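Local coordinates for putative nitroreductase (Thermotoga maritima, PDB 1VKW), which probably acts as an oxidoreductase related to the FMN-dependent nitroreductases, at residues 77-80 against 81-85; 86-89 against 90-94; 146-149 against 150-154. All blocks are in the same frame, centred on the assembly; numbering follows the deposited sequence.

How the interactions relate
From the N terminus, helix 74-93 comes first and carries both interaction 1 (77-80 with 81-85) and interaction 2 (86-89 with 90-94), end to end, their centres about 14 Å apart. Interaction 3 (146-149 with 150-154) follows on helix 143-153. All three lie in series: each joins successive turns of one helix, so none closes a long loop, nests or crosses. Interactions 2 and 3 have centres about 17 Å apart and do not touch. Helix 180-198 ties the two helices together, packing against all three contacts, and its His189 hydrogen-bonds Glu85 OE2 of interaction 1 and the backbone oxygen of Met151 in interaction 3.

Interaction 1 of 3, residues 77-80 against 81-85; sequences LVEY and GFQGE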
loop_
_atom_site.group_PDB
_atom_site.type_symbol
_atom_site.label_atom_id
_atom_site.label_comp_id
_atom_site.label_asym_id
_atom_site.label_seq_id
_atom_site.Cartn_x
_atom_site.Cartn_y
_atom_site.Cartn_z
ATOM N N LEU A 77 -7.442 2.415 -12.026
ATOM C CA LEU A 77 -6.069 2.050 -11.688
ATOM C C LEU A 77 -5.629 2.629 -10.331
ATOM O O LEU A 77 -4.887 1.980 -9.599
ATOM C CB LEU A 77 -5.109 2.464 -12.801
ATOM C CG LEU A 77 -5.160 1.580 -14.052
ATOM C CD1 LEU A 77 -4.405 2.246 -15.178
ATOM C CD2 LEU A 77 -4.610 0.186 -13.782
ATOM N N VAL A 78 -6.082 3.837 -9.999
ATOM C CA VAL A 78 -5.886 4.389 -8.640
ATOM C C VAL A 78 -6.514 3.434 -7.617
ATOM O O VAL A 78 -5.907 3.128 -6.589
ATOM C CB VAL A 78 -6.463 5.831 -8.507
ATOM C CG1 VAL A 78 -6.460 6.310 -7.068
ATOM C CG2 VAL A 78 -5.668 6.795 -9.335
ATOM N N GLU A 79 -7.720 2.953 -7.927
ATOM C CA GLU A 79 -8.422 1.965 -7.115
ATOM C C GLU A 79 -7.572 0.723 -6.911
ATOM O O GLU A 79 -7.466 0.224 -5.791
ATOM C CB GLU A 79 -9.756 1.573 -7.791
ATOM C CG GLU A 79 -10.762 0.906 -6.866
ATOM C CD GLU A 79 -11.327 1.873 -5.839
ATOM O OE1 GLU A 79 -12.183 2.707 -6.210
ATOM O OE2 GLU A 79 -10.919 1.797 -4.665
ATOM N N TYR A 80 -6.980 0.222 -7.998
ATOM C CA TYR A 80 -6.117 -0.962 -7.938
ATOM C C TYR A 80 -4.933 -0.736 -6.989
ATOM O O TYR A 80 -4.671 -1.551 -6.101
ATOM C CB TYR A 80 -5.636 -1.365 -9.340
ATOM C CG TYR A 80 -5.121 -2.794 -9.404
ATOM C CD1 TYR A 80 -5.974 -3.846 -9.702
ATOM C CD2 TYR A 80 -3.788 -3.094 -9.133
ATOM C CE1 TYR A 80 -5.516 -5.156 -9.742
ATOM C CE2 TYR A 80 -3.318 -4.412 -9.179
ATOM C CZ TYR A 80 -4.193 -5.437 -9.479
ATOM O OH TYR A 80 -3.750 -6.746 -9.522
ATOM N N GLY A 81 -4.238 0.384 -7.161
ATOM C CA GLY A 81 -3.147 0.759 -6.267
ATOM C C GLY A 81 -3.589 0.945 -4.827
ATOM O O GLY A 81 -2.936 0.468 -3.908
ATOM N N PHE A 82 -4.726 1.612 -4.640
ATOM C CA PHE A 82 -5.252 1.929 -3.308
ATOM C C PHE A 82 -5.611 0.662 -2.516
ATOM O O PHE A 82 -5.176 0.482 -1.375
ATOM C CB PHE A 82 -6.470 2.850 -3.454
ATOM C CG PHE A 82 -6.995 3.390 -2.147
ATOM C CD1 PHE A 82 -6.268 4.337 -1.425
ATOM C CD2 PHE A 82 -8.217 2.957 -1.640
ATOM C CE1 PHE A 82 -6.754 4.846 -0.215
ATOM C CE2 PHE A 82 -8.702 3.452 -0.429
ATOM C CZ PHE A 82 -7.967 4.400 0.286
ATOM N N GLN A 83 -6.374 -0.229 -3.141
ATOM C CA GLN A 83 -6.767 -1.474 -2.491
ATOM C C GLN A 83 -5.605 -2.447 -2.397
ATOM O O GLN A 83 -5.448 -3.126 -1.386
ATOM C CB GLN A 83 -7.953 -2.111 -3.217
ATOM C CG GLN A 83 -9.240 -1.339 -3.027
ATOM C CD GLN A 83 -10.381 -1.865 -3.876
ATOM O OE1 GLN A 83 -10.525 -3.071 -4.066
ATOM N NE2 GLN A 83 -11.198 -0.954 -4.389
ATOM N N GLY A 84 -4.807 -2.511 -3.458
ATOM C CA GLY A 84 -3.653 -3.398 -3.533
ATOM C C GLY A 84 -2.607 -3.132 -2.458
ATOM O O GLY A 84 -2.071 -4.068 -1.866
ATOM N N GLU A 85 -2.319 -1.863 -2.190
ATOM C CA GLU A 85 -1.354 -1.540 -1.151
ATOM C C GLU A 85 -1.911 -1.826 0.251
ATOM O O GLU A 85 -1.147 -2.183 1.143
ATOM C CB GLU A 85 -0.831 -0.112 -1.299
ATOM C CG GLU A 85 0.314 0.256 -0.354
ATOM C CD GLU A 85 1.624 -0.487 -0.587
ATOM O OE1 GLU A 85 1.709 -1.331 -1.501
ATOM O OE2 GLU A 85 2.601 -0.213 0.153
#
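Residues 77-80 run straight into 81-85 as consecutive turns of helix 74-93, and four backbone hydrogen bonds join them. The shortest runs from Phe82 N to Val78 O at 2.7 Å; Gly81 N likewise bonds Leu77 O, Gln83 N bonds Glu79 O, and Gly84 N bonds Tyr80 O. Each spans four residues, so this is regular alpha-helix.

On one flank Glu79 and Gln83, one turn apart, pair their polar ends. The Glu79 chain folds at chi2 (70°) and turns its carboxylate along the helix toward the next turn, whereas Gln83 runs out extended beyond CG. Gln83 NE2 then gives an N-H to Glu79 OE2 at 2.8 Å, bent somewhat at 154°. The oxygen lies close to the amide plane of Gln83, but the donor arrives from above the carboxylate plane, the two flat groups being turned 51° apart. Gln83 NE2 also sits 3.1 Å from Glu79 CG, so the amide end rests against the methylene as well as the acid.

Both groups are buried, and the chain around residues 48-55 satisfies them further: Glu79 takes the backbone N-H groups of Ile49 and Thr50, while Gln83 gives to Lys51 O and accepts from Leu53 N and Trp55 NE1. Tyr80 points off elsewhere; its hydroxyl is hydrogen-bonded to Tyr111 O and Ala68 N.

With the acid fixed by a neighbouring amide and by main-chain N-H groups, its negative charge is probably well stabilised despite burial. This is an i to i+4 carboxylate-amide pair on a buried helix, used here to hold an irregular loop against helix 74-93, consistent with the alpha+beta fold of the FMN-dependent nitroreductase family.

Interaction 2 of 3, residues 86-89 against 90-94; sequences QIVL and FLTAQ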
loop_
_atom_site.group_PDB
_atom_site.type_symbol
_atom_site.label_atom_id
_atom_site.label_comp_id
_atom_site.label_asym_id
_atom_site.label_seq_id
_atom_site.Cartn_x
_atom_site.Cartn_y
_atom_site.Cartn_z
ATOM N N GLN A 86 -3.230 -1.719 0.445
ATOM C CA GLN A 86 -3.837 -2.150 1.703
ATOM C C GLN A 86 -3.547 -3.626 1.971
ATOM O O GLN A 86 -3.218 -4.017 3.100
ATOM C CB GLN A 86 -5.347 -1.883 1.706
ATOM C CG GLN A 86 -5.682 -0.409 1.943
ATOM C CD GLN A 86 -7.158 -0.132 1.823
ATOM O OE1 GLN A 86 -7.923 -0.440 2.736
ATOM N NE2 GLN A 86 -7.571 0.430 0.687
ATOM N N ILE A 87 -3.657 -4.437 0.925
ATOM C CA ILE A 87 -3.362 -5.872 1.019
ATOM C C ILE A 87 -1.873 -6.130 1.296
ATOM O O ILE A 87 -1.529 -6.969 2.147
ATOM C CB ILE A 87 -3.827 -6.603 -0.267
ATOM C CG1 ILE A 87 -5.350 -6.460 -0.432
ATOM C CG2 ILE A 87 -3.432 -8.074 -0.221
ATOM C CD1 ILE A 87 -5.858 -6.791 -1.830
ATOM N N VAL A 88 -1.004 -5.406 0.588
ATOM C CA VAL A 88 0.453 -5.482 0.804
ATOM C C VAL A 88 0.806 -5.222 2.255
ATOM O O VAL A 88 1.560 -5.981 2.873
ATOM C CB VAL A 88 1.217 -4.470 -0.094
ATOM C CG1 VAL A 88 2.666 -4.282 0.371
ATOM C CG2 VAL A 88 1.196 -4.926 -1.535
ATOM N N LEU A 89 0.250 -4.151 2.799
ATOM C CA LEU A 89 0.535 -3.763 4.172
ATOM C C LEU A 89 -0.013 -4.765 5.178
ATOM O O LEU A 89 0.583 -4.985 6.232
ATOM C CB LEU A 89 -0.024 -2.359 4.446
ATOM C CG LEU A 89 0.733 -1.240 3.730
ATOM C CD1 LEU A 89 0.063 0.108 3.986
ATOM C CD2 LEU A 89 2.212 -1.213 4.166
ATOM N N PHE A 90 -1.144 -5.374 4.852
ATOM C CA PHE A 90 -1.673 -6.447 5.669
ATOM C C PHE A 90 -0.721 -7.656 5.655
ATOM O O PHE A 90 -0.410 -8.246 6.704
ATOM C CB PHE A 90 -3.068 -6.838 5.186
ATOM C CG PHE A 90 -3.604 -8.062 5.854
ATOM C CD1 PHE A 90 -3.777 -8.091 7.233
ATOM C CD2 PHE A 90 -3.920 -9.197 5.114
ATOM C CE1 PHE A 90 -4.273 -9.222 7.858
ATOM C CE2 PHE A 90 -4.408 -10.325 5.736
ATOM C CZ PHE A 90 -4.581 -10.340 7.111
ATOM N N LEU A 91 -0.260 -8.021 4.465
ATOM C CA LEU A 91 0.651 -9.151 4.312
ATOM C C LEU A 91 1.981 -8.895 5.024
ATOM O O LEU A 91 2.540 -9.809 5.635
ATOM C CB LEU A 91 0.889 -9.455 2.829
ATOM C CG LEU A 91 -0.278 -10.086 2.054
ATOM C CD1 LEU A 91 0.044 -10.151 0.565
ATOM C CD2 LEU A 91 -0.599 -11.464 2.583
ATOM N N THR A 92 2.471 -7.654 4.940
ATOM C CA THR A 92 3.670 -7.229 5.661
ATOM C C THR A 92 3.523 -7.487 7.158
ATOM O O THR A 92 4.408 -8.075 7.790
ATOM C CB THR A 92 3.942 -5.720 5.439
ATOM O OG1 THR A 92 4.136 -5.444 4.045
ATOM C CG2 THR A 92 5.253 -5.303 6.078
ATOM N N ALA A 93 2.391 -7.052 7.709
ATOM C CA ALA A 93 2.093 -7.228 9.132
ATOM C C ALA A 93 1.993 -8.696 9.540
ATOM O O ALA A 93 2.285 -9.039 10.682
ATOM C CB ALA A 93 0.817 -6.490 9.502
ATOM N N GLN A 94 1.585 -9.557 8.611
ATOM C CA GLN A 94 1.565 -11.006 8.848
ATOM C C GLN A 94 2.962 -11.630 8.680
ATOM O O GLN A 94 3.145 -12.819 8.942
ATOM C CB GLN A 94 0.553 -11.700 7.923
ATOM C CG GLN A 94 -0.900 -11.253 8.124
ATOM C CD GLN A 94 -1.475 -11.657 9.475
ATOM O OE1 GLN A 94 -1.784 -12.829 9.700
ATOM N NE2 GLN A 94 -1.642 -10.684 10.363
#
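Thr92 reaches back to Val88 with two donors, a side-chain-to-backbone i to i-4 motif set in the last turns of helix 74-93. The backbone N of Thr92 lies 2.8 Å from Val88 O, and its hydroxyl OG1 gives a second bond to the same oxygen at 2.9 Å. With OG1 anti to the carbonyl carbon (chi1 -60°), the hydroxyl swings back along the helix and meets Val88 O from above the carbonyl plane, 43° out of it. The buried hydroxyl thus has its acceptor within its own helix. A valine in its place would probably leave Val88 O without that second donor and put a methyl group against the carbonyl oxygen.

The other three carbonyls of 86-89 each accept the N-H four residues on. Gln86 O accepts from Phe90 N at 3.0 Å, Ile87 O from Leu91 N at 2.8 Å, and Leu89 O from Ala93 N at 3.1 Å. The amide of Gln86 turns away from this contact, its NE2 donating to Lys47 O and to Phe82 O one turn earlier.

Apolar groups fill in beside these bonds. Ile87 and Leu91 lie side by side and point the same way. Helix 35-43 and strand 97-101 cover Leu91, and Leu89 packs on His189 and Leu192 of helix 180-198. Phe90 turns its ring off the helix toward Leu44 and Asp40, and Gln94 CG sits over one face near the rim, 3.9 Å above the ring plane. Where the two aliphatic chains touch, Ile87 CG2 stands 4.1 Å from Leu91 CD1.

Interaction 3 of 3, residues 146-149 against 150-154; sequences VKIV and EMTIL
Glu150 packs back over Val146 on the more exposed side of helix 143-153, where 146-149 and 150-154 form successive alpha-helical turns near its C-terminal end, with the usual i to i-4 backbone bonds. Its CB lies 3.5 Å from Val146 O, the same oxygen that accepts the N-H of Glu150. A chi1 of -72° sets CG beside the backbone N, which carries the chain back over the preceding turn and brings CG 3.2 Å from Val146 O. Beyond CG it runs extended; CD comes within 3.7 Å of Val146 CG1, and OE1 passes near Lys147 CA. OE2 ends 3.0 Å from Val146 CG1, shorter than comfortable, so its exact placing on this solvent-exposed residue is doubtful. Lys147 leaves in another direction and makes a cation-pi contact with Phe16.

Met151, a selenomethionine, brings its CG to 3.2 Å from Lys147 O, and its side chain, bent at chi2 and chi3, touches Thr193 of helix 180-198. Inward, Ile148 and Val149 both pack on Leu173 of strand 172-176, so this helix packs on the second antiparallel sheet. Val149 CG1 and Ile153 CG1 face each other at 4.3 Å.

On this buried side Thr152 grips Ile148 O twice from opposite faces of the carbonyl plane: its backbone N at 2.9 Å, and its OG1 at 2.8 Å, 40° out of that plane.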
loop_
_atom_site.group_PDB
_atom_site.type_symbol
_atom_site.label_atom_id
_atom_site.label_comp_id
_atom_site.label_asym_id
_atom_site.label_seq_id
_atom_site.Cartn_x
_atom_site.Cartn_y
_atom_site.Cartn_z
ATOM N N VAL A 146 3.917 16.007 8.859
ATOM C CA VAL A 146 5.274 15.540 8.594
ATOM C C VAL A 146 5.266 14.000 8.637
ATOM O O VAL A 146 5.741 13.346 7.705
ATOM C CB VAL A 146 6.289 16.105 9.594
ATOM C CG1 VAL A 146 7.663 15.540 9.332
ATOM C CG2 VAL A 146 6.334 17.643 9.515
ATOM N N LYS A 147 4.661 13.433 9.676
ATOM C CA LYS A 147 4.621 11.976 9.816
ATOM C C LYS A 147 3.895 11.295 8.649
ATOM O O LYS A 147 4.395 10.313 8.088
ATOM C CB LYS A 147 3.963 11.576 11.136
ATOM C CG LYS A 147 4.114 10.096 11.471
ATOM C CD LYS A 147 3.667 9.817 12.903
ATOM C CE LYS A 147 4.270 8.512 13.449
ATOM N NZ LYS A 147 3.873 8.280 14.860
ATOM N N ILE A 148 2.724 11.809 8.277
ATOM C CA ILE A 148 1.961 11.224 7.159
ATOM C C ILE A 148 2.757 11.297 5.857
ATOM O O ILE A 148 2.783 10.333 5.105
ATOM C CB ILE A 148 0.590 11.904 6.982
ATOM C CG1 ILE A 148 -0.323 11.588 8.172
ATOM C CG2 ILE A 148 -0.063 11.436 5.710
ATOM C CD1 ILE A 148 -1.462 12.549 8.316
ATOM N N VAL A 149 3.411 12.428 5.597
ATOM C CA VAL A 149 4.189 12.581 4.371
ATOM C C VAL A 149 5.370 11.612 4.326
ATOM O O VAL A 149 5.651 11.012 3.276
ATOM C CB VAL A 149 4.682 14.030 4.161
ATOM C CG1 VAL A 149 5.581 14.113 2.921
ATOM C CG2 VAL A 149 3.493 14.960 3.935
ATOM N N GLU A 150 6.063 11.477 5.453
ATOM C CA GLU A 150 7.180 10.552 5.559
ATOM C C GLU A 150 6.731 9.125 5.274
ATOM O O GLU A 150 7.408 8.378 4.571
ATOM C CB GLU A 150 7.819 10.637 6.955
ATOM C CG GLU A 150 8.605 11.920 7.194
ATOM C CD GLU A 150 8.964 12.176 8.649
ATOM O OE1 GLU A 150 8.706 11.313 9.521
ATOM O OE2 GLU A 150 9.532 13.264 8.927
HETATM N N MSE A 151 5.581 8.745 5.818
HETATM C CA MSE A 151 5.046 7.386 5.615
HETATM C C MSE A 151 4.567 7.168 4.183
HETATM O O MSE A 151 4.661 6.058 3.658
HETATM C CB MSE A 151 3.889 7.117 6.574
HETATM C CG MSE A 151 4.278 7.077 8.021
HETATM SE SE MSE A 151 5.570 5.654 8.428
HETATM C CE MSE A 151 7.250 6.759 8.308
ATOM N N THR A 152 4.045 8.224 3.563
ATOM C CA THR A 152 3.613 8.186 2.170
ATOM C C THR A 152 4.796 7.982 1.204
ATOM O O THR A 152 4.679 7.201 0.256
ATOM C CB THR A 152 2.843 9.497 1.816
ATOM O OG1 THR A 152 1.688 9.623 2.658
ATOM C CG2 THR A 152 2.294 9.471 0.397
ATOM N N ILE A 153 5.914 8.674 1.463
ATOM C CA ILE A 153 7.142 8.569 0.636
ATOM C C ILE A 153 7.762 7.175 0.670
ATOM O O ILE A 153 8.450 6.786 -0.265
ATOM C CB ILE A 153 8.234 9.615 1.094
ATOM C CG1 ILE A 153 7.753 11.057 0.903
ATOM C CG2 ILE A 153 9.576 9.395 0.364
ATOM C CD1 ILE A 153 6.893 11.259 -0.284
ATOM N N LEU A 154 7.530 6.429 1.744
ATOM C CA LEU A 154 8.025 5.055 1.818
ATOM C C LEU A 154 7.210 4.079 0.963
ATOM O O LEU A 154 7.544 2.903 0.896
ATOM C CB LEU A 154 8.095 4.577 3.277
ATOM C CG LEU A 154 9.043 5.413 4.157
ATOM C CD1 LEU A 154 8.926 5.049 5.613
ATOM C CD2 LEU A 154 10.501 5.307 3.690
#